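Local coordinates for protein M32 carboxypeptidase (Pyrococcus furiosus, PDB 1KA2) that removes amino acids one after another from the C-terminus of peptides as a cobalt-dependent, broad-specificity metallocarboxypeptidase that spares proline, glycine, aspartate and glutamate, at residues A[3-16]-A[69-83]. Sequence-based numbering, arbitrary orientation.
Sequences EVFQNETIKQILAK and LVEKAKGLENLNEYE
E83 reaches across to the backbone that leads into the first helix. E83 CB lies 3.7 Å from I10 CG1. With CG anti to the carbonyl carbon (chi1 -51°) and the chain extended beyond it, CG is turned past V4 O to the edge of the F5 ring. CD lies against Q6 CG. The carboxylate thus sits between the loop at Q6 and N7 and the turn at N80. E83 OE2 accepts from N7 N at 2.6 Å, nearly along its C-O axis. Q6 N reaches the same E83 OE2 from above the carboxylate plane, at 3.1 Å. OE1 turns back and takes N80 N on its anti lone pair. N80 OD1 in turn accepts from E83 N at 2.7 Å. This is a capping box at the start of helix 81-99, and here its glutamate also grips the N-terminal segment just before helix 8-36. A glutamine in place of E83 would probably leave at least one of the backbone N-H groups of Q6, N7 and N80 facing an NH2 group instead of an acceptor. N80 ND2 adds a bond to V4 O at 3.3 Å, from above the carbonyl plane. V4 CG1 packs on Y82 CB, while L79 CD2 touches N7 CB. Farther along, segments 8-16 and 69-74 run nearly antiparallel, 154° between their directions. T9 CG2 presses tightly on A73 CB at 3.4 Å, and I13 CG1 lies against L69 CB.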
loop_
_atom_site.group_PDB
_atom_site.type_symbol
_atom_site.label_atom_id
_atom_site.label_comp_id
_atom_site.label_asym_id
_atom_site.label_seq_id
_atom_site.Cartn_x
_atom_site.Cartn_y
_atom_site.Cartn_z
ATOM N N GLU A 3 29.057 1.822 -17.341
ATOM C CA GLU A 3 28.491 2.792 -18.282
ATOM C C GLU A 3 28.062 4.107 -17.623
ATOM O O GLU A 3 28.878 5.017 -17.482
ATOM C CB GLU A 3 27.321 2.181 -19.062
ATOM C CG GLU A 3 26.721 3.107 -20.104
ATOM C CD GLU A 3 27.769 3.741 -20.989
ATOM O OE1 GLU A 3 28.594 3.000 -21.563
ATOM O OE2 GLU A 3 27.765 4.985 -21.112
ATOM N N VAL A 4 26.798 4.211 -17.216
ATOM C CA VAL A 4 26.302 5.438 -16.593
ATOM C C VAL A 4 26.918 5.716 -15.222
ATOM O O VAL A 4 27.299 6.853 -14.915
ATOM C CB VAL A 4 24.768 5.408 -16.456
ATOM C CG1 VAL A 4 24.285 6.621 -15.686
ATOM C CG2 VAL A 4 24.137 5.386 -17.836
ATOM N N PHE A 5 27.010 4.683 -14.394
ATOM C CA PHE A 5 27.596 4.853 -13.074
ATOM C C PHE A 5 28.851 4.009 -13.023
ATOM O O PHE A 5 28.792 2.786 -12.890
ATOM C CB PHE A 5 26.587 4.451 -11.999
ATOM C CG PHE A 5 25.303 5.232 -12.071
ATOM C CD1 PHE A 5 24.081 4.585 -12.089
ATOM C CD2 PHE A 5 25.328 6.620 -12.180
ATOM C CE1 PHE A 5 22.895 5.306 -12.224
ATOM C CE2 PHE A 5 24.148 7.353 -12.315
ATOM C CZ PHE A 5 22.929 6.698 -12.338
ATOM N N GLN A 6 29.986 4.694 -13.148
ATOM C CA GLN A 6 31.303 4.061 -13.164
ATOM C C GLN A 6 32.141 4.300 -11.912
ATOM O O GLN A 6 32.691 3.365 -11.339
ATOM C CB GLN A 6 32.086 4.551 -14.391
ATOM C CG GLN A 6 31.961 6.055 -14.638
ATOM C CD GLN A 6 33.080 6.615 -15.501
ATOM O OE1 GLN A 6 34.242 6.639 -15.087
ATOM N NE2 GLN A 6 32.737 7.067 -16.708
ATOM N N ASN A 7 32.239 5.556 -11.495
ATOM C CA ASN A 7 33.031 5.902 -10.325
ATOM C C ASN A 7 32.703 5.081 -9.081
ATOM O O ASN A 7 31.539 4.890 -8.726
ATOM C CB ASN A 7 32.879 7.379 -9.990
ATOM C CG ASN A 7 33.706 7.773 -8.793
ATOM O OD1 ASN A 7 34.934 7.803 -8.862
ATOM N ND2 ASN A 7 33.046 8.055 -7.677
ATOM N N GLU A 8 33.755 4.621 -8.415
ATOM C CA GLU A 8 33.642 3.813 -7.210
ATOM C C GLU A 8 32.982 4.552 -6.046
ATOM O O GLU A 8 32.169 3.972 -5.329
ATOM C CB GLU A 8 35.030 3.331 -6.798
ATOM C CG GLU A 8 35.060 2.457 -5.565
ATOM C CD GLU A 8 34.110 1.290 -5.660
ATOM O OE1 GLU A 8 33.919 0.765 -6.778
ATOM O OE2 GLU A 8 33.565 0.890 -4.610
ATOM N N THR A 9 33.336 5.820 -5.847
ATOM C CA THR A 9 32.749 6.601 -4.760
ATOM C C THR A 9 31.260 6.772 -5.030
ATOM O O THR A 9 30.445 6.728 -4.113
ATOM C CB THR A 9 33.415 8.000 -4.623
ATOM O OG1 THR A 9 34.729 7.847 -4.075
ATOM C CG2 THR A 9 32.598 8.903 -3.712
ATOM N N ILE A 10 30.921 6.957 -6.302
ATOM C CA ILE A 10 29.535 7.119 -6.725
ATOM C C ILE A 10 28.749 5.821 -6.464
ATOM O O ILE A 10 27.611 5.868 -6.010
ATOM C CB ILE A 10 29.463 7.482 -8.225
ATOM C CG1 ILE A 10 30.158 8.826 -8.479
ATOM C CG2 ILE A 10 28.017 7.541 -8.684
ATOM C CD1 ILE A 10 29.442 10.039 -7.927
ATOM N N LYS A 11 29.359 4.668 -6.732
ATOM C CA LYS A 11 28.681 3.392 -6.503
ATOM C C LYS A 11 28.431 3.139 -5.023
ATOM O O LYS A 11 27.388 2.606 -4.654
ATOM C CB LYS A 11 29.496 2.212 -7.036
ATOM C CG LYS A 11 29.674 2.115 -8.539
ATOM C CD LYS A 11 30.483 0.847 -8.836
ATOM C CE LYS A 11 31.084 0.840 -10.223
ATOM N NZ LYS A 11 31.988 -0.337 -10.394
ATOM N N GLN A 12 29.399 3.489 -4.176
ATOM C CA GLN A 12 29.245 3.280 -2.741
ATOM C C GLN A 12 28.058 4.103 -2.268
ATOM O O GLN A 12 27.304 3.687 -1.400
ATOM C CB GLN A 12 30.491 3.729 -1.971
ATOM C CG GLN A 12 31.818 3.158 -2.455
ATOM C CD GLN A 12 32.957 3.481 -1.501
ATOM O OE1 GLN A 12 33.107 2.838 -0.460
ATOM N NE2 GLN A 12 33.749 4.495 -1.839
ATOM N N ILE A 13 27.907 5.283 -2.852
ATOM C CA ILE A 13 26.815 6.170 -2.500
ATOM C C ILE A 13 25.482 5.569 -2.917
ATOM O O ILE A 13 24.557 5.481 -2.104
ATOM C CB ILE A 13 26.994 7.550 -3.172
ATOM C CG1 ILE A 13 28.158 8.294 -2.512
ATOM C CG2 ILE A 13 25.700 8.354 -3.083
ATOM C CD1 ILE A 13 28.504 9.618 -3.178
ATOM N N LEU A 14 25.388 5.142 -4.173
ATOM C CA LEU A 14 24.155 4.557 -4.688
ATOM C C LEU A 14 23.713 3.325 -3.905
ATOM O O LEU A 14 22.514 3.088 -3.751
ATOM C CB LEU A 14 24.300 4.213 -6.176
ATOM C CG LEU A 14 24.523 5.403 -7.115
ATOM C CD1 LEU A 14 24.525 4.929 -8.567
ATOM C CD2 LEU A 14 23.434 6.456 -6.893
ATOM N N ALA A 15 24.673 2.546 -3.410
ATOM C CA ALA A 15 24.361 1.355 -2.622
ATOM C C ALA A 15 23.708 1.769 -1.299
ATOM O O ALA A 15 22.738 1.160 -0.868
ATOM C CB ALA A 15 25.631 0.554 -2.350
ATOM N N LYS A 16 24.247 2.796 -0.647
ATOM C CA LYS A 16 23.650 3.261 0.598
ATOM C C LYS A 16 22.320 3.941 0.302
ATOM O O LYS A 16 21.363 3.779 1.041
ATOM C CB LYS A 16 24.572 4.247 1.316
ATOM C CG LYS A 16 25.818 3.615 1.889
ATOM C CD LYS A 16 26.749 4.666 2.480
ATOM C CE LYS A 16 27.687 4.039 3.488
ATOM N NZ LYS A 16 26.906 3.479 4.618
ATOM N N LEU A 69 30.833 10.538 2.129
ATOM C CA LEU A 69 30.918 10.070 0.750
ATOM C C LEU A 69 30.541 11.149 -0.262
ATOM O O LEU A 69 31.224 11.329 -1.273
ATOM C CB LEU A 69 30.020 8.844 0.550
ATOM C CG LEU A 69 30.551 7.518 1.098
ATOM C CD1 LEU A 69 29.589 6.394 0.761
ATOM C CD2 LEU A 69 31.917 7.235 0.489
ATOM N N VAL A 70 29.449 11.860 0.012
ATOM C CA VAL A 70 28.982 12.923 -0.872
ATOM C C VAL A 70 30.018 14.041 -0.943
ATOM O O VAL A 70 30.296 14.580 -2.015
ATOM C CB VAL A 70 27.624 13.507 -0.386
ATOM C CG1 VAL A 70 27.255 14.746 -1.206
ATOM C CG2 VAL A 70 26.532 12.456 -0.510
ATOM N N GLU A 71 30.584 14.400 0.202
ATOM C CA GLU A 71 31.599 15.443 0.227
ATOM C C GLU A 71 32.786 14.998 -0.612
ATOM O O GLU A 71 33.273 15.745 -1.465
ATOM C CB GLU A 71 32.053 15.725 1.662
ATOM C CG GLU A 71 31.395 16.947 2.279
ATOM C CD GLU A 71 31.648 18.204 1.468
ATOM O OE1 GLU A 71 32.834 18.531 1.248
ATOM O OE2 GLU A 71 30.668 18.862 1.053
ATOM N N LYS A 72 33.236 13.769 -0.370
ATOM C CA LYS A 72 34.362 13.201 -1.096
ATOM C C LYS A 72 34.143 13.241 -2.607
ATOM O O LYS A 72 34.976 13.765 -3.348
ATOM C CB LYS A 72 34.591 11.757 -0.648
ATOM C CG LYS A 72 35.778 11.073 -1.311
ATOM C CD LYS A 72 35.857 9.612 -0.903
ATOM C CE LYS A 72 37.076 8.929 -1.496
ATOM N NZ LYS A 72 38.343 9.511 -0.969
ATOM N N ALA A 73 33.023 12.683 -3.061
ATOM C CA ALA A 73 32.709 12.650 -4.488
ATOM C C ALA A 73 32.629 14.057 -5.059
ATOM O O ALA A 73 33.010 14.302 -6.206
ATOM C CB ALA A 73 31.390 11.922 -4.716
ATOM N N LYS A 74 32.129 14.983 -4.249
ATOM C CA LYS A 74 31.990 16.370 -4.663
ATOM C C LYS A 74 33.391 16.900 -4.960
ATOM O O LYS A 74 33.567 17.892 -5.677
ATOM C CB LYS A 74 31.325 17.174 -3.540
ATOM C CG LYS A 74 30.957 18.602 -3.906
ATOM C CD LYS A 74 30.278 19.306 -2.739
ATOM C CE LYS A 74 29.926 20.732 -3.114
ATOM N NZ LYS A 74 29.219 21.443 -2.024
ATOM N N GLY A 75 34.386 16.209 -4.412
ATOM C CA GLY A 75 35.765 16.594 -4.624
ATOM C C GLY A 75 36.438 15.761 -5.698
ATOM O O GLY A 75 37.645 15.561 -5.673
ATOM N N LEU A 76 35.653 15.262 -6.640
ATOM C CA LEU A 76 36.192 14.466 -7.731
ATOM C C LEU A 76 35.885 15.211 -9.061
ATOM O O LEU A 76 34.797 15.769 -9.247
ATOM C CB LEU A 76 35.537 13.083 -7.741
ATOM C CG LEU A 76 35.816 12.210 -6.518
ATOM C CD1 LEU A 76 35.232 10.796 -6.665
ATOM C CD2 LEU A 76 37.304 12.015 -6.246
ATOM N N GLU A 77 36.843 15.214 -9.996
ATOM C CA GLU A 77 36.709 15.991 -11.272
ATOM C C GLU A 77 36.649 15.109 -12.533
ATOM O O GLU A 77 36.604 15.614 -13.665
ATOM C CB GLU A 77 37.925 16.901 -11.442
ATOM C CG GLU A 77 38.244 17.685 -10.173
ATOM C CD GLU A 77 39.228 18.827 -10.410
ATOM O OE1 GLU A 77 40.441 18.566 -10.757
ATOM O OE2 GLU A 77 38.845 20.047 -10.259
ATOM N N ASN A 78 36.618 13.853 -12.266
ATOM C CA ASN A 78 36.676 12.763 -13.239
ATOM C C ASN A 78 35.260 12.364 -13.736
ATOM O O ASN A 78 35.099 11.747 -14.806
ATOM C CB ASN A 78 37.301 11.646 -12.408
ATOM C CG ASN A 78 37.814 10.436 -13.142
ATOM O OD1 ASN A 78 38.717 10.551 -13.956
ATOM N ND2 ASN A 78 37.291 9.260 -12.862
ATOM N N LEU A 79 34.296 12.759 -12.934
ATOM C CA LEU A 79 32.885 12.343 -13.041
ATOM C C LEU A 79 32.055 12.889 -14.221
ATOM O O LEU A 79 32.142 14.072 -14.576
ATOM C CB LEU A 79 32.130 12.771 -11.779
ATOM C CG LEU A 79 32.797 12.276 -10.491
ATOM C CD1 LEU A 79 32.198 12.896 -9.228
ATOM C CD2 LEU A 79 32.680 10.761 -10.304
ATOM N N ASN A 80 31.236 12.013 -14.808
ATOM C CA ASN A 80 30.367 12.400 -15.924
ATOM C C ASN A 80 29.172 13.186 -15.388
ATOM O O ASN A 80 29.025 13.354 -14.176
ATOM C CB ASN A 80 29.876 11.161 -16.686
ATOM C CG ASN A 80 29.195 10.142 -15.779
ATOM O OD1 ASN A 80 28.229 10.460 -15.089
ATOM N ND2 ASN A 80 29.699 8.914 -15.776
ATOM N N GLU A 81 28.314 13.653 -16.290
ATOM C CA GLU A 81 27.142 14.434 -15.905
ATOM C C GLU A 81 26.188 13.682 -14.967
ATOM O O GLU A 81 25.665 14.249 -14.001
ATOM C CB GLU A 81 26.395 14.890 -17.162
ATOM C CG GLU A 81 25.913 13.745 -18.042
ATOM C CD GLU A 81 26.342 13.900 -19.487
ATOM O OE1 GLU A 81 25.966 14.917 -20.114
ATOM O OE2 GLU A 81 27.056 13.006 -19.994
ATOM N N TYR A 82 25.977 12.402 -15.248
ATOM C CA TYR A 82 25.085 11.578 -14.439
ATOM C C TYR A 82 25.570 11.457 -12.999
ATOM O O TYR A 82 24.837 11.778 -12.063
ATOM C CB TYR A 82 24.947 10.191 -15.065
ATOM C CG TYR A 82 24.561 10.241 -16.523
ATOM C CD1 TYR A 82 25.522 10.107 -17.527
ATOM C CD2 TYR A 82 23.238 10.456 -16.902
ATOM C CE1 TYR A 82 25.170 10.187 -18.878
ATOM C CE2 TYR A 82 22.876 10.537 -18.243
ATOM C CZ TYR A 82 23.846 10.402 -19.223
ATOM O OH TYR A 82 23.488 10.488 -20.541
ATOM N N GLU A 83 26.801 10.990 -12.826
ATOM C CA GLU A 83 27.377 10.844 -11.494
ATOM C C GLU A 83 27.405 12.210 -10.811
ATOM O O GLU A 83 27.294 12.309 -9.592
ATOM C CB GLU A 83 28.799 10.302 -11.589
ATOM C CG GLU A 83 28.940 9.052 -12.437
ATOM C CD GLU A 83 30.390 8.664 -12.654
ATOM O OE1 GLU A 83 31.154 9.500 -13.184
ATOM O OE2 GLU A 83 30.768 7.528 -12.293
#